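Local coordinates for uncharacterized conserved protein (Staphylococcus epidermidis, PDB 3FRM) that is of unknown function but probably belongs to the GNAT acetyltransferase superfamily, with two related halves joined through a continuous mixed beta-sheet, at residues 135-140 against 150-155; 35-40 against 141-146; 42-47 against 51-56. All coordinates share one frame; numbering follows the deposited sequence.

Contact 1 of 3, residues 135-140 against 150-155; sequences VYDAFA and MVKQHI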
loop_
_atom_site.group_PDB
_atom_site.type_symbol
_atom_site.label_atom_id
_atom_site.label_comp_id
_atom_site.label_asym_id
_atom_site.label_seq_id
_atom_site.Cartn_x
_atom_site.Cartn_y
_atom_site.Cartn_z
ATOM N N VAL A 135 0.716 20.663 -10.414
ATOM C CA VAL A 135 1.212 19.407 -9.887
ATOM C C VAL A 135 0.021 18.477 -9.652
ATOM O O VAL A 135 0.033 17.272 -9.967
ATOM C CB VAL A 135 1.967 19.623 -8.561
ATOM C CG1 VAL A 135 2.335 18.244 -7.921
ATOM C CG2 VAL A 135 3.184 20.536 -8.768
ATOM N N TYR A 136 -1.005 19.067 -9.076
ATOM C CA TYR A 136 -2.232 18.381 -8.814
ATOM C C TYR A 136 -2.726 17.583 -10.037
ATOM O O TYR A 136 -3.092 16.412 -9.898
ATOM C CB TYR A 136 -3.281 19.378 -8.313
ATOM C CG TYR A 136 -4.492 18.665 -7.887
ATOM C CD1 TYR A 136 -4.545 17.995 -6.646
ATOM C CD2 TYR A 136 -5.576 18.589 -8.741
ATOM C CE1 TYR A 136 -5.690 17.267 -6.284
ATOM C CE2 TYR A 136 -6.708 17.899 -8.388
ATOM C CZ TYR A 136 -6.768 17.235 -7.177
ATOM O OH TYR A 136 -7.928 16.551 -6.907
ATOM N N ASP A 137 -2.626 18.207 -11.206
ATOM C CA ASP A 137 -3.015 17.665 -12.522
ATOM C C ASP A 137 -2.393 16.359 -12.919
ATOM O O ASP A 137 -2.981 15.607 -13.684
ATOM C CB ASP A 137 -2.674 18.673 -13.633
ATOM C CG ASP A 137 -3.888 19.301 -14.191
ATOM O OD1 ASP A 137 -3.982 19.552 -15.427
ATOM O OD2 ASP A 137 -4.810 19.507 -13.373
ATOM N N ALA A 138 -1.197 16.118 -12.393
ATOM C CA ALA A 138 -0.408 14.900 -12.592
ATOM C C ALA A 138 -0.863 13.728 -11.782
ATOM O O ALA A 138 -0.482 12.620 -12.104
ATOM C CB ALA A 138 1.028 15.175 -12.260
ATOM N N PHE A 139 -1.637 13.955 -10.726
ATOM C CA PHE A 139 -2.057 12.896 -9.798
ATOM C C PHE A 139 -2.995 11.844 -10.392
ATOM O O PHE A 139 -3.807 12.141 -11.290
ATOM C CB PHE A 139 -2.848 13.514 -8.648
ATOM C CG PHE A 139 -2.014 14.141 -7.589
ATOM C CD1 PHE A 139 -0.792 14.755 -7.903
ATOM C CD2 PHE A 139 -2.476 14.153 -6.263
ATOM C CE1 PHE A 139 -0.005 15.342 -6.895
ATOM C CE2 PHE A 139 -1.738 14.744 -5.243
ATOM C CZ PHE A 139 -0.490 15.339 -5.557
ATOM N N ALA A 140 -2.950 10.635 -9.854
ATOM C CA ALA A 140 -3.902 9.587 -10.231
ATOM C C ALA A 140 -5.319 10.172 -10.271
ATOM O O ALA A 140 -5.667 11.070 -9.488
ATOM C CB ALA A 140 -3.827 8.392 -9.243
HETATM N N MSE A 150 -13.422 19.061 -11.537
HETATM C CA MSE A 150 -14.353 19.760 -10.655
HETATM C C MSE A 150 -13.733 19.914 -9.264
HETATM O O MSE A 150 -14.048 20.849 -8.556
HETATM C CB MSE A 150 -15.817 19.226 -10.688
HETATM C CG MSE A 150 -16.286 18.198 -9.673
HETATM SE SE MSE A 150 -16.097 18.320 -7.649
HETATM C CE MSE A 150 -16.054 16.381 -7.324
ATOM N N VAL A 151 -12.821 19.031 -8.891
ATOM C CA VAL A 151 -12.096 19.237 -7.653
ATOM C C VAL A 151 -11.102 20.393 -7.833
ATOM O O VAL A 151 -10.950 21.200 -6.936
ATOM C CB VAL A 151 -11.430 17.945 -7.144
ATOM C CG1 VAL A 151 -10.446 18.243 -6.027
ATOM C CG2 VAL A 151 -12.512 16.956 -6.649
ATOM N N LYS A 152 -10.476 20.501 -9.006
ATOM C CA LYS A 152 -9.612 21.635 -9.318
ATOM C C LYS A 152 -10.322 22.957 -9.173
ATOM O O LYS A 152 -9.862 23.844 -8.487
ATOM C CB LYS A 152 -9.066 21.537 -10.732
ATOM C CG LYS A 152 -7.670 20.906 -10.813
ATOM C CD LYS A 152 -7.208 20.782 -12.268
ATOM C CE LYS A 152 -6.931 22.138 -12.910
ATOM N NZ LYS A 152 -7.101 22.163 -14.408
ATOM N N GLN A 153 -11.468 23.076 -9.808
ATOM C CA GLN A 153 -12.287 24.276 -9.722
ATOM C C GLN A 153 -12.626 24.619 -8.268
ATOM O O GLN A 153 -12.606 25.743 -7.860
ATOM C CB GLN A 153 -13.576 24.090 -10.559
ATOM C CG GLN A 153 -13.470 24.660 -11.970
ATOM C CD GLN A 153 -13.701 26.179 -12.000
ATOM O OE1 GLN A 153 -13.143 26.922 -11.175
ATOM N NE2 GLN A 153 -14.548 26.644 -12.936
ATOM N N HIS A 154 -12.924 23.627 -7.479
ATOM C CA HIS A 154 -13.262 23.860 -6.078
ATOM C C HIS A 154 -12.097 24.466 -5.267
ATOM O O HIS A 154 -12.270 25.493 -4.618
ATOM C CB HIS A 154 -13.799 22.564 -5.494
ATOM C CG HIS A 154 -14.141 22.639 -4.040
ATOM N ND1 HIS A 154 -15.017 23.575 -3.524
ATOM C CD2 HIS A 154 -13.756 21.864 -2.998
ATOM C CE1 HIS A 154 -15.151 23.378 -2.223
ATOM N NE2 HIS A 154 -14.397 22.345 -1.880
ATOM N N ILE A 155 -10.917 23.857 -5.350
ATOM C CA ILE A 155 -9.691 24.392 -4.743
ATOM C C ILE A 155 -9.346 25.806 -5.238
ATOM O O ILE A 155 -8.960 26.721 -4.454
ATOM C CB ILE A 155 -8.473 23.514 -5.071
ATOM C CG1 ILE A 155 -8.746 22.059 -4.745
ATOM C CG2 ILE A 155 -7.217 24.019 -4.345
ATOM C CD1 ILE A 155 -7.527 21.180 -5.000
#
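In the helix-loop-helix that follows the first strand of the C-terminal GNAT-like unit, Tyr136 of helix 129-136 and the adjoining Asp137 face Val151 and Lys152 of helix 145-158. Tyr136 and Lys152 carry the larger shares of the packing. CG of Tyr136 is anti to the backbone N (chi1 -173°), which sends the ring toward helix 145-158. At the far end of the ring, Tyr136 OH comes within 3.2 Å of CG1 of Val151, and the two side chains cross at about a right angle. Nearer the base, Tyr136 CD2 lies 3.7 Å from Lys152 CG, so the phenol rests against the aliphatic start of the lysine. The lysine chain, bent at chi3 (69°), then runs past Asp137 OD2 with its methylenes nearest and its ammonium group beyond them. The resulting salt bridge is long, with Lys152 NZ 3.7 Å from Asp137 OD2, and probably adds a loose electrostatic attraction to the packing of the tyrosine. On the side of the sheet, Tyr136 also touches Ile178 of strand 174-183. Along the helix pair, Lys152 packs on Leu133 and Ile155 on Tyr132, while Val151 touches Lys36 in the loop before strand 41-44.

Contact 2 of 3, residues 35-40 against 141-146; sequences LKYASN and RPFGDS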
loop_
_atom_site.group_PDB
_atom_site.type_symbol
_atom_site.label_atom_id
_atom_site.label_comp_id
_atom_site.label_asym_id
_atom_site.label_seq_id
_atom_site.Cartn_x
_atom_site.Cartn_y
_atom_site.Cartn_z
ATOM N N LEU A 35 -21.121 16.689 -6.003
ATOM C CA LEU A 35 -20.327 15.699 -6.677
ATOM C C LEU A 35 -19.049 15.285 -5.968
ATOM O O LEU A 35 -18.471 14.296 -6.390
ATOM C CB LEU A 35 -20.025 16.117 -8.118
ATOM C CG LEU A 35 -21.199 16.182 -9.126
ATOM C CD1 LEU A 35 -22.162 14.994 -9.025
ATOM C CD2 LEU A 35 -21.950 17.492 -9.019
ATOM N N LYS A 36 -18.601 16.001 -4.922
ATOM C CA LYS A 36 -17.422 15.573 -4.100
ATOM C C LYS A 36 -17.760 14.403 -3.182
ATOM O O LYS A 36 -18.485 14.584 -2.208
ATOM C CB LYS A 36 -16.819 16.702 -3.247
ATOM C CG LYS A 36 -16.148 17.782 -4.077
ATOM C CD LYS A 36 -15.485 18.921 -3.263
ATOM C CE LYS A 36 -14.311 18.442 -2.360
ATOM N NZ LYS A 36 -13.359 17.609 -3.140
ATOM N N TYR A 37 -17.222 13.217 -3.470
ATOM C CA TYR A 37 -17.548 12.028 -2.683
ATOM C C TYR A 37 -17.122 12.149 -1.230
ATOM O O TYR A 37 -17.866 11.709 -0.366
ATOM C CB TYR A 37 -16.923 10.773 -3.270
ATOM C CG TYR A 37 -17.397 10.446 -4.657
ATOM C CD1 TYR A 37 -18.579 10.931 -5.120
ATOM C CD2 TYR A 37 -16.661 9.619 -5.493
ATOM C CE1 TYR A 37 -19.025 10.645 -6.397
ATOM C CE2 TYR A 37 -17.120 9.265 -6.770
ATOM C CZ TYR A 37 -18.288 9.803 -7.211
ATOM O OH TYR A 37 -18.768 9.487 -8.462
ATOM N N ALA A 38 -15.951 12.727 -0.941
ATOM C CA ALA A 38 -15.468 12.847 0.461
ATOM C C ALA A 38 -16.216 13.847 1.398
ATOM O O ALA A 38 -16.038 13.786 2.642
ATOM C CB ALA A 38 -13.884 13.118 0.518
ATOM N N SER A 39 -16.984 14.780 0.814
ATOM C CA SER A 39 -17.762 15.760 1.555
ATOM C C SER A 39 -19.222 15.312 1.699
ATOM O O SER A 39 -20.005 16.004 2.343
ATOM C CB SER A 39 -17.753 17.097 0.817
ATOM O OG SER A 39 -16.502 17.340 0.217
ATOM N N ASN A 40 -19.605 14.201 1.075
ATOM C CA ASN A 40 -20.978 13.739 1.123
ATOM C C ASN A 40 -21.073 12.268 1.571
ATOM O O ASN A 40 -21.031 11.331 0.773
ATOM C CB ASN A 40 -21.693 13.994 -0.213
ATOM C CG ASN A 40 -21.756 15.515 -0.603
ATOM O OD1 ASN A 40 -22.617 16.249 -0.116
ATOM N ND2 ASN A 40 -20.882 15.955 -1.524
ATOM N N ARG A 141 -6.144 9.697 -11.198
ATOM C CA ARG A 141 -7.513 10.162 -11.228
ATOM C C ARG A 141 -8.473 8.985 -11.127
ATOM O O ARG A 141 -8.989 8.504 -12.149
ATOM C CB ARG A 141 -7.754 10.978 -12.465
ATOM C CG ARG A 141 -6.926 12.220 -12.521
ATOM C CD ARG A 141 -7.209 12.973 -13.799
ATOM N NE ARG A 141 -6.276 14.069 -13.947
ATOM C CZ ARG A 141 -6.288 14.965 -14.935
ATOM N NH1 ARG A 141 -7.250 14.936 -15.927
ATOM N NH2 ARG A 141 -5.323 15.902 -14.939
ATOM N N PRO A 142 -8.727 8.515 -9.889
ATOM C CA PRO A 142 -9.485 7.278 -9.834
ATOM C C PRO A 142 -10.919 7.401 -10.301
ATOM O O PRO A 142 -11.510 6.373 -10.577
ATOM C CB PRO A 142 -9.422 6.858 -8.348
ATOM C CG PRO A 142 -8.972 8.047 -7.626
ATOM C CD PRO A 142 -8.211 8.917 -8.570
ATOM N N PHE A 143 -11.461 8.634 -10.386
ATOM C CA PHE A 143 -12.872 8.847 -10.749
ATOM C C PHE A 143 -12.904 9.599 -12.049
ATOM O O PHE A 143 -13.896 10.209 -12.403
ATOM C CB PHE A 143 -13.671 9.594 -9.657
ATOM C CG PHE A 143 -13.493 9.014 -8.257
ATOM C CD1 PHE A 143 -13.954 7.739 -7.944
ATOM C CD2 PHE A 143 -12.864 9.757 -7.261
ATOM C CE1 PHE A 143 -13.771 7.202 -6.656
ATOM C CE2 PHE A 143 -12.699 9.251 -5.977
ATOM C CZ PHE A 143 -13.139 7.968 -5.668
ATOM N N GLY A 144 -11.802 9.571 -12.768
ATOM C CA GLY A 144 -11.817 10.188 -14.094
ATOM C C GLY A 144 -11.554 11.668 -14.113
ATOM O O GLY A 144 -11.494 12.321 -13.071
ATOM N N ASP A 145 -11.409 12.183 -15.325
ATOM C CA ASP A 145 -10.915 13.526 -15.618
ATOM C C ASP A 145 -11.813 14.645 -15.126
ATOM O O ASP A 145 -11.354 15.589 -14.449
ATOM C CB ASP A 145 -10.707 13.687 -17.154
ATOM C CG ASP A 145 -9.621 12.755 -17.685
ATOM O OD1 ASP A 145 -9.849 12.071 -18.710
ATOM O OD2 ASP A 145 -8.534 12.650 -17.034
ATOM N N SER A 146 -13.075 14.550 -15.524
ATOM C CA SER A 146 -14.069 15.534 -15.172
ATOM C C SER A 146 -14.280 15.651 -13.663
ATOM O O SER A 146 -14.520 16.755 -13.152
ATOM C CB SER A 146 -15.377 15.220 -15.921
ATOM O OG SER A 146 -16.516 15.618 -15.211
#
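The ring of Phe143 lies between Tyr37 on one face and Pro142 on the other. Tyr37 CD2 sits 3.8 Å above the plane of the Phe143 ring, over its centre, whereas CG of Pro142 approaches the opposite face displaced toward the rim. Tyr37 itself presents an edge, and Phe143 CE1 lies in the plane of the tyrosine ring. The pair is therefore a T-shaped (edge-to-face) stack, with the Tyr37 and Phe143 ring centroids 4.9 Å apart and the planes at 77°. The CD2-CE2 side of the phenol does the touching, and its closest approach is 3.7 Å, from Tyr37 CE2 to Phe143 CD1. Both side chains set CG anti to their own carbonyl carbon, a choice that turns the two rings toward each other.

Phe143 occupies a type I beta turn from Arg141 to Gly144, closed by the bond from Gly144 N to Arg141 O. This turn links the two helices that follow the first strand of the GNAT-like fold, and Gly144 is the N-cap of the second, 145-158. Gly144 has a positive phi (85°), a conformation that suits glycine. Just behind the turn, Arg141 NH1 bonds Asp145 OD2 at 2.8 Å in a salt bridge, reaching the carboxylate from its anti side but 33° out of its plane; NH2 of the same guanidinium bonds Asp137 O. On the other side of the contact, Asn40 ND2 donates to Lys36 O at 2.8 Å, and also to Gln33 O, spanning the turn that carries Tyr37. Tyr147 joins the aromatic group, its ring meeting both Tyr37 and Phe143 while its OH is hydrogen-bonded to Tyr37 N. Leu250 of strand 241-251 touches both rings of the stack.

Contact 3 of 3, residues 42-47 against 51-56; sequences WIYKTM and NQWLKD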
loop_
_atom_site.group_PDB
_atom_site.type_symbol
_atom_site.label_atom_id
_atom_site.label_comp_id
_atom_site.label_asym_id
_atom_site.label_seq_id
_atom_site.Cartn_x
_atom_site.Cartn_y
_atom_site.Cartn_z
ATOM N N TRP A 42 -21.744 9.310 5.187
ATOM C CA TRP A 42 -22.076 8.986 6.527
ATOM C C TRP A 42 -20.829 8.415 7.230
ATOM O O TRP A 42 -20.200 7.522 6.689
ATOM C CB TRP A 42 -23.128 7.883 6.524
ATOM C CG TRP A 42 -24.495 8.309 6.372
ATOM C CD1 TRP A 42 -24.999 9.243 5.460
ATOM C CD2 TRP A 42 -25.624 7.755 7.046
ATOM N NE1 TRP A 42 -26.376 9.313 5.587
ATOM C CE2 TRP A 42 -26.786 8.407 6.533
ATOM C CE3 TRP A 42 -25.773 6.778 8.022
ATOM C CZ2 TRP A 42 -28.069 8.121 6.992
ATOM C CZ3 TRP A 42 -27.053 6.505 8.471
ATOM C CH2 TRP A 42 -28.179 7.185 7.968
ATOM N N ILE A 43 -20.506 8.923 8.422
ATOM C CA ILE A 43 -19.429 8.388 9.249
ATOM C C ILE A 43 -20.110 7.637 10.406
ATOM O O ILE A 43 -20.680 8.251 11.280
ATOM C CB ILE A 43 -18.566 9.501 9.829
ATOM C CG1 ILE A 43 -18.197 10.564 8.773
ATOM C CG2 ILE A 43 -17.269 8.962 10.518
ATOM C CD1 ILE A 43 -17.387 10.062 7.634
ATOM N N TYR A 44 -20.065 6.313 10.430
ATOM C CA TYR A 44 -20.653 5.595 11.569
ATOM C C TYR A 44 -19.764 5.734 12.805
ATOM O O TYR A 44 -18.540 5.725 12.698
ATOM C CB TYR A 44 -20.853 4.101 11.283
ATOM C CG TYR A 44 -22.030 3.743 10.395
ATOM C CD1 TYR A 44 -23.343 3.856 10.849
ATOM C CD2 TYR A 44 -21.834 3.254 9.126
ATOM C CE1 TYR A 44 -24.412 3.528 10.065
ATOM C CE2 TYR A 44 -22.951 2.896 8.308
ATOM C CZ TYR A 44 -24.208 3.057 8.791
ATOM O OH TYR A 44 -25.254 2.704 8.011
ATOM N N LYS A 45 -20.404 5.835 13.966
ATOM C CA LYS A 45 -19.758 5.730 15.243
ATOM C C LYS A 45 -19.979 4.346 15.865
ATOM O O LYS A 45 -19.073 3.791 16.497
ATOM C CB LYS A 45 -20.263 6.839 16.143
ATOM C CG LYS A 45 -19.620 8.168 15.723
ATOM C CD LYS A 45 -20.447 9.416 16.033
ATOM C CE LYS A 45 -20.136 9.942 17.415
ATOM N NZ LYS A 45 -21.239 10.847 17.852
ATOM N N THR A 46 -21.150 3.764 15.645
ATOM C CA THR A 46 -21.378 2.363 16.022
ATOM C C THR A 46 -21.875 1.529 14.831
ATOM O O THR A 46 -22.565 2.017 13.972
ATOM C CB THR A 46 -22.317 2.231 17.222
ATOM O OG1 THR A 46 -23.494 2.998 16.944
ATOM C CG2 THR A 46 -21.653 2.790 18.459
HETATM N N MSE A 47 -21.505 0.262 14.812
HETATM C CA MSE A 47 -21.884 -0.690 13.773
HETATM C C MSE A 47 -23.364 -0.894 13.594
HETATM O O MSE A 47 -24.018 -1.402 14.486
HETATM C CB MSE A 47 -21.301 -2.070 14.100
HETATM C CG MSE A 47 -19.939 -2.307 13.513
HETATM SE SE MSE A 47 -19.900 -2.457 11.525
HETATM C CE MSE A 47 -17.945 -2.738 11.499
ATOM N N ASN A 51 -29.863 -4.807 8.793
ATOM C CA ASN A 51 -31.193 -4.170 8.598
ATOM C C ASN A 51 -31.177 -2.666 8.760
ATOM O O ASN A 51 -31.802 -1.973 7.998
ATOM C CB ASN A 51 -32.206 -4.722 9.598
ATOM C CG ASN A 51 -32.478 -6.193 9.399
ATOM O OD1 ASN A 51 -32.597 -6.652 8.266
ATOM N ND2 ASN A 51 -32.615 -6.949 10.509
ATOM N N GLN A 52 -30.475 -2.197 9.794
ATOM C CA GLN A 52 -30.191 -0.792 9.986
ATOM C C GLN A 52 -29.548 -0.223 8.734
ATOM O O GLN A 52 -29.992 0.793 8.217
ATOM C CB GLN A 52 -29.184 -0.603 11.106
ATOM C CG GLN A 52 -29.675 0.048 12.352
ATOM C CD GLN A 52 -30.507 1.321 12.178
ATOM O OE1 GLN A 52 -31.109 1.781 13.143
ATOM N NE2 GLN A 52 -30.540 1.893 10.985
ATOM N N TRP A 53 -28.496 -0.888 8.260
ATOM C CA TRP A 53 -27.757 -0.420 7.093
ATOM C C TRP A 53 -28.639 -0.232 5.874
ATOM O O TRP A 53 -28.434 0.725 5.115
ATOM C CB TRP A 53 -26.511 -1.307 6.763
ATOM C CG TRP A 53 -25.682 -0.730 5.615
ATOM C CD1 TRP A 53 -24.995 0.464 5.623
ATOM C CD2 TRP A 53 -25.502 -1.279 4.294
ATOM N NE1 TRP A 53 -24.396 0.675 4.402
ATOM C CE2 TRP A 53 -24.683 -0.378 3.575
ATOM C CE3 TRP A 53 -25.922 -2.456 3.668
ATOM C CZ2 TRP A 53 -24.304 -0.590 2.237
ATOM C CZ3 TRP A 53 -25.533 -2.684 2.348
ATOM C CH2 TRP A 53 -24.714 -1.740 1.640
ATOM N N LEU A 54 -29.621 -1.118 5.697
ATOM C CA LEU A 54 -30.585 -1.017 4.565
ATOM C C LEU A 54 -31.443 0.235 4.628
ATOM O O LEU A 54 -31.702 0.928 3.604
ATOM C CB LEU A 54 -31.508 -2.240 4.545
ATOM C CG LEU A 54 -31.145 -3.383 3.603
ATOM C CD1 LEU A 54 -29.694 -3.403 3.173
ATOM C CD2 LEU A 54 -31.557 -4.736 4.206
ATOM N N LYS A 55 -31.896 0.493 5.854
ATOM C CA LYS A 55 -32.643 1.687 6.175
ATOM C C LYS A 55 -31.787 2.923 5.954
ATOM O O LYS A 55 -32.288 3.896 5.421
ATOM C CB LYS A 55 -33.151 1.612 7.616
ATOM C CG LYS A 55 -34.415 0.759 7.775
ATOM C CD LYS A 55 -34.613 0.296 9.189
ATOM C CE LYS A 55 -35.636 -0.829 9.209
ATOM N NZ LYS A 55 -35.457 -1.755 10.405
ATOM N N ASP A 56 -30.493 2.850 6.275
ATOM C CA ASP A 56 -29.598 3.999 6.162
ATOM C C ASP A 56 -29.275 4.253 4.687
ATOM O O ASP A 56 -29.094 5.400 4.246
ATOM C CB ASP A 56 -28.321 3.773 6.956
ATOM C CG ASP A 56 -28.564 3.604 8.469
ATOM O OD1 ASP A 56 -29.613 4.013 8.996
ATOM O OD2 ASP A 56 -27.656 3.086 9.159
#
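Asp56 meets Trp42 and Tyr44 where helix 50-66 packs on strand 41-44, in the beta-alpha-beta crossover that leads on to the parallel strand 72-75. The short strand and helix segments run nearly antiparallel, at 161°, with their axes 12.5 Å apart. Asp56 CB lies 3.4 Å from both Trp42 CZ3 and Tyr44 OH, and so touches both aromatic side chains. CG of Asp56 is anti to its carbonyl carbon (chi1 -62°), which holds the carboxylate carbon against the same corner of the indole, 3.3 Å from Trp42 CZ3. The two oxygens then part company. OD1 remains beside CZ3 and CH2 of Trp42 and forms a salt bridge with Arg24. OD2 turns to the phenol and accepts a hydrogen bond of 2.7 Å from Tyr44 OH through its anti lone pair. With both oxygens engaged, this buried carboxylate is satisfied, and the nearby arginine would probably favour its charged form. The backbone O of Asp56 lies over one face of the Trp42 ring, toward the rim. One helical turn earlier, Trp53 sets the edge of its indole against the same hydroxyl, with CD1 3.3 Å from Tyr44 OH.

Contacts 1 and 2 are neighbours, with centres about 10 Å apart; both use helix 145-158, and they touch where Met150 and His154 pack on Leu35 and Lys36. Along the chain their segments alternate: 35-40, 135-140, 141-146, 150-155. Contact 3 is local and falls between the two segments of contact 2, its centre about 22 Å from that of contact 2 and about 31 Å from that of contact 1. Contact 3 probably belongs to an N-terminal GNAT-related half and contact 1 to a C-terminal one, while contact 2 joins the two halves beside the shared mixed sheet, in which strand 241-251 inserts between strands 72-75 and 96-105.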